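Local coordinates for S-adenosylmethionine dependent methyltransferase (Mesorhizobium loti, PDB 3BKW), which probably transfers a methyl group from S-adenosylmethionine to an acceptor whose identity is not established, at residues A[47-50]-A[56-59]; A[80-85]-A[91-96]; A[155-160]-A[227-232]; A[165-170]-A[231-236]. One frame throughout, in Å; residues are numbered along the deposited sequence.

Interaction 1. Residues A[47-50]-A[56-59]; sequences IVDL and WFCR
I47 and D49 of an inner sheet strand meet F57 and C58 of the following helix in a buried contact, part apolar and part polar, in which a carboxylate lies against a ring edge and a sulfur and one water bridges strand to helix. The strand, 46-50, and the helix, 56-63, open a beta-alpha-beta unit completed by strand 68-73, joined by a tight glycine-rich loop. No direct hydrogen bond crosses the contact. F57 supplies most of the apolar surface: with CG anti to the backbone N (chi1 171°), its ring leaves the first turn and lies beside the strand. I47 meets the rim of that ring, CG2 lying in the ring plane 3.8 Å from F57 CE2. A branched aliphatic side chain suits this strand position, since one branch, CG2, can pack against a ring edge. D49 takes the neighbouring part of the same edge, its OD2 3.5 Å from F57 CD2, with the carboxylate plane turned 90° to the ring. The sulfur of C58 closes in on the same oxygen, SG to D49 OD2 being 3.5 Å, and its small size lets the helix sit close to the strand. Water 1 donates to D49 OD2 at 2.6 Å and accepts from F57 N at 3.1 Å, so the acid is tied to a backbone N-H in the first turn. Y112 of strand 108-114 stacks with F57 and also touches D49. The strand end and glycine-rich turn correspond to the first sequence motif of Rossmann-like methyltransferases, whose loop in relatives lies against S-adenosylmethionine, consistent with a cofactor site here.

Interaction 2. Residues A[80-85]-A[91-96]; sequences ARARAA and ITYERA
The ring of Y93 carries the methyl group of A82 over one face, with CB 3.7 Å from the ring centroid and 16° off its normal, a CH-pi contact. R83 reaches the same ring obliquely, its CG 3.7 Å from Y93 CD2. The guanidinium of R83 has Y93 CB over one face and water 3 in plane at its edge, and stands nearly perpendicular to the ring. Alanine suits the helix here: its lone methyl lets the ring lie close against the helix. R83, extended from CG to NE, runs alongside Y93 the opposite way until NH2 donates to Y93 O from well above the carbonyl plane (3.1 Å, 147° at the hydrogen). Water 3 accepts from R83 NE at 3.1 Å and from Y93 N at 2.9 Å, so the arginine serves Y93 O directly and Y93 N through the water. At the far end, Y93 OH donates to water 2 at 2.6 Å, which donates to A82 O. A leucine in place of Y93 would probably leave A82 without its aromatic face and water 2 without its hydroxyl partner. Helix segment 80-84 runs antiparallel to edge strand 91-95, their axes 8.9 Å apart, in the beta-alpha-beta crossover from strand 68-73. The chemistry implies an apolar centre of methyl on ring, bordered by a polar rim where R83 and two waters satisfy backbone groups and the tyrosine hydroxyl.

Interaction 3. Residues A[155-160]-A[227-232]; sequences PGWAID and LAEELD
W157 leads into the beta-hairpin of strands 158-159 and 165-169, and its indole reaches across to E229 and D232 in the 3-10 turn and following residue of 227-232. The polar part is a single weak hydrogen bond: W157 NE1 donates to E229 OE2 at 3.2 Å, bent to 134° at the hydrogen, with the acceptor at the ring edge and the carboxylate plane steeply inclined to the indole. E229 can offer this oxygen because its CG sits between the backbone N and the carbonyl carbon (chi1 72°) and the chain then runs extended, bringing CG within 3.8 Å of W157 CZ2. Glutamate suits the place by joining a flexible aliphatic stem to an acceptor at its end. Van der Waals contact makes up the rest. The six-membered end of the indole approaches D232, whose CB lies 3.9 Å from W157 CZ3. Tryptophan suits the place by offering an N-H at one edge and a broad apolar surface for the turn. Elsewhere in the hairpin, W167 meets W157 edge-to-face, so the same indole is packed from its own hairpin as well. The backbone of the turn also comes close: E229 O lies 3.2 Å from W157 CH2.

Interaction 4. Residues A[165-170]-A[231-236]; sequences RTWPID and LDRPMF
D232 meets R165, and R233 meets W167, as the loop 231-236 passes strand 165-169. First in sequence is the carboxylate of D232, whose OD2 forms a salt bridge with R165 NE at 2.9 Å, with R165 NH2 3.0 Å from the same oxygen; R165 was modelled in two conformers, and the bridge is described for one. Water 4 also joins them, donating to R165 O at 2.8 Å and weakly to D232 OD2. OD1 accepts from the backbone N of R171 of the second subunit. R233 follows, setting CG in the cleft flanked by both its main-chain neighbours (chi1 66°), and a turn at chi2 lays its chain over one face of the W167 indole. R233 CD rests 3.7 Å from the five-membered ring centroid, a CH-pi contact, while CZ lies 4.3 Å from the six-membered one, 17° off its normal, a cation-pi pair. A long arginine suits this place, its aliphatic stem covering one ring and its charged end the other. The guanidinium is turned 75° to the indole, and NH1 is salt-bridged to E230. Replacing W167 by an alanine is likely to cost R233 its aromatic platform and leave I148 O, which accepts from W167 NE1, without that donor. P234 then packs on Y172 of the second subunit. W167, P168 and I169 pair antiparallel with a strand there: a hairpin arm forming an intersubunit beta ladder.

From the N terminus, interaction 1 closes the short glycine-rich loop between strand 46-50 and helix 56-63. Interaction 2 follows in series, closing the turn from helix 76-84 to edge strand 91-95. The two are neighbours on one sheet and touch where C58 CB meets Y93 OH at 3.3 Å. Interactions 3 and 4 lie across the chain's centre, the centres of interactions 1 and 4 being about 30 Å apart. Each closes a loop of some sixty residues, and the loops cross: 155-160 opens before 165-170, and 227-232 comes before 231-236, the last two sharing L231 and D232. Together they fasten the hairpin to the segment entering strand 236-242, beside the second subunit.

Interaction 1. Residues A[47-50]-A[56-59]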
loop_
_atom_site.group_PDB
_atom_site.type_symbol
_atom_site.label_atom_id
_atom_site.label_comp_id
_atom_site.label_asym_id
_atom_site.label_seq_id
_atom_site.Cartn_x
_atom_site.Cartn_y
_atom_site.Cartn_z
ATOM N N ILE A 47 -23.243 -7.835 -10.426
ATOM C CA ILE A 47 -21.847 -8.173 -10.154
ATOM C C ILE A 47 -21.160 -8.815 -11.343
ATOM O O ILE A 47 -21.769 -9.628 -12.047
ATOM C CB ILE A 47 -21.771 -9.163 -8.957
ATOM C CG1 ILE A 47 -22.517 -8.613 -7.730
ATOM C CG2 ILE A 47 -20.298 -9.495 -8.599
ATOM C CD1 ILE A 47 -22.566 -9.554 -6.515
ATOM N N VAL A 48 -19.891 -8.446 -11.568
ATOM C CA VAL A 48 -19.063 -9.110 -12.567
ATOM C C VAL A 48 -17.876 -9.751 -11.838
ATOM O O VAL A 48 -17.247 -9.098 -11.003
ATOM C CB VAL A 48 -18.629 -8.193 -13.740
ATOM C CG1 VAL A 48 -17.841 -6.964 -13.268
ATOM C CG2 VAL A 48 -17.839 -8.995 -14.783
ATOM N N ASP A 49 -17.589 -11.018 -12.168
ATOM C CA ASP A 49 -16.492 -11.781 -11.607
ATOM C C ASP A 49 -15.467 -11.967 -12.700
ATOM O O ASP A 49 -15.726 -12.676 -13.668
ATOM C CB ASP A 49 -17.007 -13.132 -11.090
ATOM C CG ASP A 49 -15.938 -13.963 -10.427
ATOM O OD1 ASP A 49 -14.757 -13.595 -10.487
ATOM O OD2 ASP A 49 -16.287 -14.974 -9.802
ATOM N N LEU A 50 -14.316 -11.301 -12.561
ATOM C CA LEU A 50 -13.257 -11.340 -13.564
ATOM C C LEU A 50 -12.288 -12.469 -13.249
ATOM O O LEU A 50 -11.516 -12.377 -12.287
ATOM C CB LEU A 50 -12.527 -9.987 -13.633
ATOM C CG LEU A 50 -13.348 -8.718 -13.843
ATOM C CD1 LEU A 50 -12.503 -7.459 -13.710
ATOM C CD2 LEU A 50 -14.036 -8.750 -15.176
ATOM N N TRP A 56 -17.113 -20.355 -8.098
ATOM C CA TRP A 56 -17.343 -20.432 -6.652
ATOM C C TRP A 56 -17.907 -19.120 -6.085
ATOM O O TRP A 56 -18.898 -19.136 -5.348
ATOM C CB TRP A 56 -16.062 -20.774 -5.882
ATOM C CG TRP A 56 -15.441 -22.082 -6.172
ATOM C CD1 TRP A 56 -14.283 -22.303 -6.866
ATOM C CD2 TRP A 56 -15.911 -23.364 -5.752
ATOM N NE1 TRP A 56 -14.008 -23.652 -6.912
ATOM C CE2 TRP A 56 -14.983 -24.327 -6.227
ATOM C CE3 TRP A 56 -17.028 -23.798 -5.019
ATOM C CZ2 TRP A 56 -15.144 -25.710 -5.999
ATOM C CZ3 TRP A 56 -17.191 -25.177 -4.786
ATOM C CH2 TRP A 56 -16.251 -26.114 -5.281
ATOM N N PHE A 57 -17.295 -17.999 -6.470
ATOM C CA PHE A 57 -17.754 -16.693 -6.017
ATOM C C PHE A 57 -19.123 -16.352 -6.630
ATOM O O PHE A 57 -19.970 -15.765 -5.941
ATOM C CB PHE A 57 -16.739 -15.567 -6.303
ATOM C CG PHE A 57 -17.291 -14.206 -6.028
ATOM C CD1 PHE A 57 -17.316 -13.702 -4.739
ATOM C CD2 PHE A 57 -17.870 -13.464 -7.055
ATOM C CE1 PHE A 57 -17.873 -12.436 -4.468
ATOM C CE2 PHE A 57 -18.425 -12.208 -6.807
ATOM C CZ PHE A 57 -18.419 -11.691 -5.500
ATOM N N CYS A 58 -19.305 -16.679 -7.914
ATOM C CA CYS A 58 -20.569 -16.410 -8.621
ATOM C C CYS A 58 -21.747 -17.034 -7.879
ATOM O O CYS A 58 -22.760 -16.359 -7.635
ATOM C CB CYS A 58 -20.528 -16.923 -10.060
ATOM S SG CYS A 58 -19.354 -16.031 -11.076
ATOM N N ARG A 59 -21.603 -18.311 -7.507
ATOM C CA ARG A 59 -22.624 -19.012 -6.737
ATOM C C ARG A 59 -22.805 -18.436 -5.336
ATOM O O ARG A 59 -23.934 -18.294 -4.886
ATOM C CB ARG A 59 -22.379 -20.520 -6.683
ATOM C CG ARG A 59 -22.614 -21.201 -8.030
ATOM C CD ARG A 59 -22.524 -22.713 -7.939
ATOM N NE ARG A 59 -21.173 -23.169 -7.641
ATOM C CZ ARG A 59 -20.150 -23.162 -8.499
ATOM N NH1 ARG A 59 -20.295 -22.737 -9.748
ATOM N NH2 ARG A 59 -18.961 -23.598 -8.098
HETATM O O HOH W 1 -15.734 -17.422 -9.029
#

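Interaction 2. Residues A[80-85]-A[91-96]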
loop_
_atom_site.group_PDB
_atom_site.type_symbol
_atom_site.label_atom_id
_atom_site.label_comp_id
_atom_site.label_asym_id
_atom_site.label_seq_id
_atom_site.Cartn_x
_atom_site.Cartn_y
_atom_site.Cartn_z
ATOM N N ALA A 80 -18.173 -24.307 -18.777
ATOM C CA ALA A 80 -19.157 -25.391 -18.948
ATOM C C ALA A 80 -19.456 -26.088 -17.616
ATOM O O ALA A 80 -20.628 -26.375 -17.322
ATOM C CB ALA A 80 -18.691 -26.419 -20.015
ATOM N N ARG A 81 -18.405 -26.333 -16.825
ATOM C CA ARG A 81 -18.540 -26.936 -15.482
ATOM C C ARG A 81 -19.263 -25.973 -14.527
ATOM O O ARG A 81 -20.112 -26.394 -13.742
ATOM C CB ARG A 81 -17.178 -27.367 -14.892
ATOM C CG ARG A 81 -16.384 -28.319 -15.803
ATOM C CD ARG A 81 -15.433 -29.280 -15.089
ATOM N NE ARG A 81 -14.444 -28.648 -14.208
ATOM C CZ ARG A 81 -14.526 -28.506 -12.875
ATOM N NH1 ARG A 81 -13.518 -27.911 -12.224
ATOM N NH2 ARG A 81 -15.577 -28.942 -12.165
ATOM N N ALA A 82 -18.931 -24.683 -14.615
ATOM C CA ALA A 82 -19.591 -23.636 -13.818
ATOM C C ALA A 82 -21.097 -23.583 -14.092
ATOM O O ALA A 82 -21.885 -23.560 -13.151
ATOM C CB ALA A 82 -18.962 -22.264 -14.085
ATOM N N ARG A 83 -21.485 -23.579 -15.370
ATOM C CA ARG A 83 -22.920 -23.570 -15.750
ATOM C C ARG A 83 -23.670 -24.767 -15.167
ATOM O O ARG A 83 -24.723 -24.593 -14.536
ATOM C CB ARG A 83 -23.109 -23.556 -17.268
ATOM C CG ARG A 83 -22.729 -22.252 -17.917
ATOM C CD ARG A 83 -23.017 -22.275 -19.402
ATOM N NE ARG A 83 -22.334 -21.178 -20.091
ATOM C CZ ARG A 83 -21.153 -21.252 -20.713
ATOM N NH1 ARG A 83 -20.465 -22.391 -20.844
ATOM N NH2 ARG A 83 -20.659 -20.148 -21.257
ATOM N N ALA A 84 -23.096 -25.957 -15.365
ATOM C CA ALA A 84 -23.639 -27.232 -14.849
ATOM C C ALA A 84 -23.888 -27.234 -13.332
ATOM O O ALA A 84 -24.858 -27.851 -12.867
ATOM C CB ALA A 84 -22.720 -28.393 -15.219
ATOM N N ALA A 85 -23.033 -26.531 -12.581
ATOM C CA ALA A 85 -23.162 -26.425 -11.120
ATOM C C ALA A 85 -24.365 -25.598 -10.621
ATOM O O ALA A 85 -24.630 -25.597 -9.415
ATOM C CB ALA A 85 -21.857 -25.902 -10.502
ATOM N N ILE A 91 -27.195 -16.071 -12.964
ATOM C CA ILE A 91 -25.765 -16.130 -13.260
ATOM C C ILE A 91 -25.554 -16.451 -14.739
ATOM O O ILE A 91 -26.042 -17.473 -15.224
ATOM C CB ILE A 91 -25.004 -17.199 -12.434
ATOM C CG1 ILE A 91 -25.286 -17.049 -10.937
ATOM C CG2 ILE A 91 -23.494 -17.083 -12.731
ATOM C CD1 ILE A 91 -24.532 -18.059 -10.073
ATOM N N THR A 92 -24.837 -15.569 -15.434
ATOM C CA THR A 92 -24.454 -15.744 -16.836
ATOM C C THR A 92 -22.949 -15.943 -16.872
ATOM O O THR A 92 -22.224 -15.203 -16.204
ATOM C CB THR A 92 -24.817 -14.513 -17.674
ATOM O OG1 THR A 92 -26.240 -14.365 -17.687
ATOM C CG2 THR A 92 -24.298 -14.631 -19.128
ATOM N N TYR A 93 -22.491 -16.944 -17.635
ATOM C CA TYR A 93 -21.057 -17.202 -17.829
ATOM C C TYR A 93 -20.720 -16.929 -19.278
ATOM O O TYR A 93 -21.448 -17.360 -20.164
ATOM C CB TYR A 93 -20.685 -18.629 -17.470
ATOM C CG TYR A 93 -20.786 -18.913 -15.993
ATOM C CD1 TYR A 93 -19.774 -18.506 -15.115
ATOM C CD2 TYR A 93 -21.896 -19.561 -15.461
ATOM C CE1 TYR A 93 -19.870 -18.764 -13.734
ATOM C CE2 TYR A 93 -22.002 -19.815 -14.088
ATOM C CZ TYR A 93 -20.980 -19.418 -13.232
ATOM O OH TYR A 93 -21.073 -19.680 -11.877
ATOM N N GLU A 94 -19.649 -16.175 -19.508
ATOM C CA GLU A 94 -19.202 -15.863 -20.873
ATOM C C GLU A 94 -17.703 -15.959 -20.955
ATOM O O GLU A 94 -16.999 -15.612 -20.005
ATOM C CB GLU A 94 -19.629 -14.460 -21.296
ATOM C CG GLU A 94 -21.134 -14.246 -21.407
ATOM C CD GLU A 94 -21.508 -12.852 -21.916
ATOM O OE1 GLU A 94 -20.617 -11.994 -22.069
ATOM O OE2 GLU A 94 -22.713 -12.606 -22.155
ATOM N N ARG A 95 -17.210 -16.418 -22.103
ATOM C CA ARG A 95 -15.775 -16.537 -22.323
ATOM C C ARG A 95 -15.227 -15.127 -22.582
ATOM O O ARG A 95 -15.858 -14.338 -23.291
ATOM C CB ARG A 95 -15.469 -17.483 -23.488
ATOM C CG ARG A 95 -14.012 -17.891 -23.557
ATOM C CD ARG A 95 -13.708 -18.688 -24.805
ATOM N NE ARG A 95 -12.270 -18.770 -25.058
ATOM C CZ ARG A 95 -11.508 -17.785 -25.558
ATOM N NH1 ARG A 95 -12.010 -16.571 -25.843
ATOM N NH2 ARG A 95 -10.204 -18.006 -25.756
ATOM N N ALA A 96 -14.103 -14.797 -21.946
ATOM C CA ALA A 96 -13.466 -13.489 -22.116
ATOM C C ALA A 96 -11.977 -13.546 -21.842
ATOM O O ALA A 96 -11.523 -14.356 -21.036
ATOM C CB ALA A 96 -14.111 -12.451 -21.220
HETATM O O HOH W 2 -22.654 -21.685 -11.441
HETATM O O HOH W 3 -24.106 -18.923 -18.912
#

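Interaction 3. Residues A[155-160]-A[227-232]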
loop_
_atom_site.group_PDB
_atom_site.type_symbol
_atom_site.label_atom_id
_atom_site.label_comp_id
_atom_site.label_asym_id
_atom_site.label_seq_id
_atom_site.Cartn_x
_atom_site.Cartn_y
_atom_site.Cartn_z
ATOM N N PRO A 155 12.235 -17.456 -5.786
ATOM C CA PRO A 155 11.378 -17.337 -4.614
ATOM C C PRO A 155 11.364 -18.611 -3.795
ATOM O O PRO A 155 11.421 -19.713 -4.347
ATOM C CB PRO A 155 10.002 -17.053 -5.205
ATOM C CG PRO A 155 10.052 -17.672 -6.541
ATOM C CD PRO A 155 11.439 -17.529 -7.025
ATOM N N GLY A 156 11.330 -18.437 -2.486
ATOM C CA GLY A 156 11.304 -19.546 -1.556
ATOM C C GLY A 156 11.759 -19.137 -0.186
ATOM O O GLY A 156 12.292 -18.056 0.005
ATOM N N TRP A 157 11.552 -20.027 0.768
ATOM C CA TRP A 157 12.002 -19.799 2.129
ATOM C C TRP A 157 13.487 -20.118 2.259
ATOM O O TRP A 157 14.006 -21.021 1.596
ATOM C CB TRP A 157 11.250 -20.678 3.108
ATOM C CG TRP A 157 9.771 -20.457 3.141
ATOM C CD1 TRP A 157 8.816 -21.280 2.632
ATOM C CD2 TRP A 157 9.074 -19.337 3.705
ATOM N NE1 TRP A 157 7.569 -20.756 2.858
ATOM C CE2 TRP A 157 7.694 -19.571 3.522
ATOM C CE3 TRP A 157 9.478 -18.177 4.380
ATOM C CZ2 TRP A 157 6.715 -18.687 3.980
ATOM C CZ3 TRP A 157 8.495 -17.289 4.844
ATOM C CH2 TRP A 157 7.134 -17.547 4.634
ATOM N N ALA A 158 14.151 -19.366 3.127
ATOM C CA ALA A 158 15.546 -19.579 3.502
ATOM C C ALA A 158 15.571 -19.757 5.024
ATOM O O ALA A 158 14.788 -19.127 5.733
ATOM C CB ALA A 158 16.407 -18.400 3.067
ATOM N N ILE A 159 16.422 -20.650 5.516
ATOM C CA ILE A 159 16.587 -20.892 6.953
ATOM C C ILE A 159 17.962 -20.327 7.285
ATOM O O ILE A 159 18.969 -20.848 6.795
ATOM C CB ILE A 159 16.517 -22.399 7.327
ATOM C CG1 ILE A 159 15.128 -22.987 7.061
ATOM C CG2 ILE A 159 16.851 -22.597 8.804
ATOM C CD1 ILE A 159 14.773 -23.229 5.591
ATOM N N ASP A 160 17.997 -19.263 8.093
ATOM C CA ASP A 160 19.258 -18.601 8.460
ATOM C C ASP A 160 20.076 -19.399 9.494
ATOM O O ASP A 160 19.634 -20.458 9.950
ATOM C CB ASP A 160 19.019 -17.128 8.870
ATOM C CG ASP A 160 18.373 -16.945 10.252
ATOM O OD1 ASP A 160 18.308 -17.869 11.103
ATOM O OD2 ASP A 160 17.935 -15.805 10.497
ATOM N N LEU A 227 -0.647 -22.523 7.980
ATOM C CA LEU A 227 -0.744 -21.073 7.795
ATOM C C LEU A 227 0.198 -20.248 8.699
ATOM O O LEU A 227 0.367 -19.057 8.442
ATOM C CB LEU A 227 -2.185 -20.594 8.013
ATOM C CG LEU A 227 -3.253 -21.148 7.063
ATOM C CD1 LEU A 227 -4.627 -20.666 7.520
ATOM C CD2 LEU A 227 -2.972 -20.742 5.622
ATOM N N ALA A 228 0.779 -20.846 9.750
ATOM C CA ALA A 228 1.736 -20.143 10.636
ATOM C C ALA A 228 2.882 -19.437 9.873
ATOM O O ALA A 228 3.253 -18.308 10.215
ATOM C CB ALA A 228 2.303 -21.103 11.714
ATOM N N GLU A 229 3.405 -20.078 8.822
ATOM C CA GLU A 229 4.479 -19.475 8.004
ATOM C C GLU A 229 4.056 -18.181 7.284
ATOM O O GLU A 229 4.891 -17.342 6.975
ATOM C CB GLU A 229 5.072 -20.492 7.010
ATOM C CG GLU A 229 4.176 -20.860 5.851
ATOM C CD GLU A 229 4.785 -21.912 4.952
ATOM O OE1 GLU A 229 5.326 -22.920 5.457
ATOM O OE2 GLU A 229 4.700 -21.735 3.728
ATOM N N GLU A 230 2.754 -18.002 7.070
ATOM C CA GLU A 230 2.221 -16.813 6.394
ATOM C C GLU A 230 2.412 -15.535 7.240
ATOM O O GLU A 230 2.291 -14.445 6.708
ATOM C CB GLU A 230 0.745 -17.007 5.999
ATOM C CG GLU A 230 0.420 -18.327 5.214
ATOM C CD GLU A 230 1.163 -18.455 3.895
ATOM O OE1 GLU A 230 1.597 -17.426 3.355
ATOM O OE2 GLU A 230 1.278 -19.589 3.373
ATOM N N LEU A 231 2.720 -15.676 8.543
ATOM C CA LEU A 231 3.052 -14.514 9.399
ATOM C C LEU A 231 4.349 -13.806 8.990
ATOM O O LEU A 231 4.523 -12.607 9.261
ATOM C CB LEU A 231 3.144 -14.907 10.873
ATOM C CG LEU A 231 1.840 -15.428 11.500
ATOM C CD1 LEU A 231 2.079 -15.752 12.974
ATOM C CD2 LEU A 231 0.695 -14.446 11.370
ATOM N N ASP A 232 5.252 -14.519 8.321
ATOM C CA ASP A 232 6.554 -13.968 7.943
ATOM C C ASP A 232 6.558 -13.122 6.689
ATOM O O ASP A 232 7.310 -12.156 6.618
ATOM C CB ASP A 232 7.603 -15.074 7.870
ATOM C CG ASP A 232 7.976 -15.583 9.238
ATOM O OD1 ASP A 232 8.183 -14.761 10.162
ATOM O OD2 ASP A 232 8.102 -16.797 9.379
#

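Interaction 4. Residues A[165-170]-A[231-236]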
loop_
_atom_site.group_PDB
_atom_site.type_symbol
_atom_site.label_atom_id
_atom_site.label_comp_id
_atom_site.label_asym_id
_atom_site.label_seq_id
_atom_site.Cartn_x
_atom_site.Cartn_y
_atom_site.Cartn_z
ATOM N N ARG A 165 13.140 -18.854 9.990
ATOM C CA ARG A 165 12.583 -18.891 8.639
ATOM C C ARG A 165 12.555 -17.458 8.103
ATOM O O ARG A 165 12.061 -16.567 8.770
ATOM C CB ARG A 165 11.161 -19.470 8.657
ATOM C CG ARG A 165 10.430 -19.480 7.311
ATOM C CD ARG A 165 9.044 -20.140 7.368
ATOM N NE ARG A 165 8.181 -19.564 8.412
ATOM C CZ ARG A 165 7.982 -20.053 9.647
ATOM N NH1 ARG A 165 8.554 -21.184 10.080
ATOM N NH2 ARG A 165 7.178 -19.391 10.479
ATOM N N THR A 166 13.080 -17.260 6.885
ATOM C CA THR A 166 13.074 -15.936 6.224
ATOM C C THR A 166 12.671 -16.068 4.769
ATOM O O THR A 166 12.749 -17.153 4.186
ATOM C CB THR A 166 14.433 -15.230 6.283
ATOM O OG1 THR A 166 15.383 -15.920 5.453
ATOM C CG2 THR A 166 14.943 -15.174 7.705
ATOM N N TRP A 167 12.259 -14.935 4.200
ATOM C CA TRP A 167 11.836 -14.828 2.806
ATOM C C TRP A 167 12.726 -13.799 2.121
ATOM O O TRP A 167 12.480 -12.574 2.241
ATOM C CB TRP A 167 10.358 -14.429 2.716
ATOM C CG TRP A 167 9.831 -14.367 1.304
ATOM C CD1 TRP A 167 9.738 -13.268 0.516
ATOM C CD2 TRP A 167 9.356 -15.467 0.513
ATOM N NE1 TRP A 167 9.200 -13.602 -0.688
ATOM C CE2 TRP A 167 8.964 -14.943 -0.736
ATOM C CE3 TRP A 167 9.182 -16.840 0.758
ATOM C CZ2 TRP A 167 8.423 -15.742 -1.766
ATOM C CZ3 TRP A 167 8.650 -17.661 -0.278
ATOM C CH2 TRP A 167 8.282 -17.099 -1.528
ATOM N N PRO A 168 13.794 -14.260 1.438
ATOM C CA PRO A 168 14.684 -13.339 0.726
ATOM C C PRO A 168 14.033 -12.627 -0.455
ATOM O O PRO A 168 13.413 -13.272 -1.303
ATOM C CB PRO A 168 15.832 -14.243 0.269
ATOM C CG PRO A 168 15.797 -15.384 1.166
ATOM C CD PRO A 168 14.342 -15.632 1.388
ATOM N N ILE A 169 14.189 -11.309 -0.487
ATOM C CA ILE A 169 13.650 -10.454 -1.522
ATOM C C ILE A 169 14.799 -9.904 -2.364
ATOM O O ILE A 169 15.836 -9.537 -1.828
ATOM C CB ILE A 169 12.856 -9.260 -0.870
ATOM C CG1 ILE A 169 11.572 -9.781 -0.181
ATOM C CG2 ILE A 169 12.454 -8.224 -1.897
ATOM C CD1 ILE A 169 10.859 -8.731 0.742
ATOM N N ASP A 170 14.625 -9.916 -3.682
ATOM C CA ASP A 170 15.493 -9.178 -4.609
ATOM C C ASP A 170 14.605 -8.553 -5.691
ATOM O O ASP A 170 13.452 -8.984 -5.903
ATOM C CB ASP A 170 16.590 -10.042 -5.242
ATOM C CG ASP A 170 16.032 -11.055 -6.222
ATOM O OD1 ASP A 170 15.513 -12.074 -5.768
ATOM O OD2 ASP A 170 16.113 -10.819 -7.444
ATOM N N LEU A 231 2.720 -15.676 8.543
ATOM C CA LEU A 231 3.052 -14.514 9.399
ATOM C C LEU A 231 4.349 -13.806 8.990
ATOM O O LEU A 231 4.523 -12.607 9.261
ATOM C CB LEU A 231 3.144 -14.907 10.873
ATOM C CG LEU A 231 1.840 -15.428 11.500
ATOM C CD1 LEU A 231 2.079 -15.752 12.974
ATOM C CD2 LEU A 231 0.695 -14.446 11.370
ATOM N N ASP A 232 5.252 -14.519 8.321
ATOM C CA ASP A 232 6.554 -13.968 7.943
ATOM C C ASP A 232 6.558 -13.122 6.689
ATOM O O ASP A 232 7.310 -12.156 6.618
ATOM C CB ASP A 232 7.603 -15.074 7.870
ATOM C CG ASP A 232 7.976 -15.583 9.238
ATOM O OD1 ASP A 232 8.183 -14.761 10.162
ATOM O OD2 ASP A 232 8.102 -16.797 9.379
ATOM N N ARG A 233 5.740 -13.489 5.709
ATOM C CA ARG A 233 5.622 -12.710 4.492
ATOM C C ARG A 233 4.238 -12.920 3.865
ATOM O O ARG A 233 3.733 -14.032 3.903
ATOM C CB ARG A 233 6.741 -13.071 3.501
ATOM C CG ARG A 233 6.691 -14.497 2.938
ATOM C CD ARG A 233 6.038 -14.544 1.559
ATOM N NE ARG A 233 5.973 -15.917 1.090
ATOM C CZ ARG A 233 5.033 -16.802 1.398
ATOM N NH1 ARG A 233 4.029 -16.494 2.193
ATOM N NH2 ARG A 233 5.125 -18.044 0.915
ATOM N N PRO A 234 3.676 -11.872 3.251
ATOM C CA PRO A 234 2.361 -12.001 2.647
ATOM C C PRO A 234 2.404 -12.637 1.262
ATOM O O PRO A 234 3.252 -12.272 0.439
ATOM C CB PRO A 234 1.891 -10.552 2.538
ATOM C CG PRO A 234 3.115 -9.768 2.351
ATOM C CD PRO A 234 4.205 -10.505 3.095
HETATM N N MSE A 235 1.502 -13.579 1.011
HETATM C CA MSE A 235 1.340 -14.148 -0.313
HETATM C C MSE A 235 0.432 -13.265 -1.170
HETATM O O MSE A 235 0.602 -13.228 -2.398
HETATM C CB MSE A 235 0.739 -15.548 -0.260
HETATM C CG MSE A 235 0.729 -16.246 -1.587
HETATM SE SE MSE A 235 0.259 -18.103 -1.402
HETATM C CE MSE A 235 1.734 -18.667 -0.322
ATOM N N PHE A 236 -0.532 -12.584 -0.533
ATOM C CA PHE A 236 -1.561 -11.838 -1.262
ATOM C C PHE A 236 -1.741 -10.401 -0.854
ATOM O O PHE A 236 -1.548 -10.039 0.304
ATOM C CB PHE A 236 -2.926 -12.526 -1.088
ATOM C CG PHE A 236 -2.924 -13.986 -1.415
ATOM C CD1 PHE A 236 -2.622 -14.387 -2.708
ATOM C CD2 PHE A 236 -3.256 -14.944 -0.461
ATOM C CE1 PHE A 236 -2.623 -15.747 -3.051
ATOM C CE2 PHE A 236 -3.261 -16.301 -0.795
ATOM C CZ PHE A 236 -2.935 -16.692 -2.095
HETATM O O HOH W 4 10.536 -16.444 11.079
#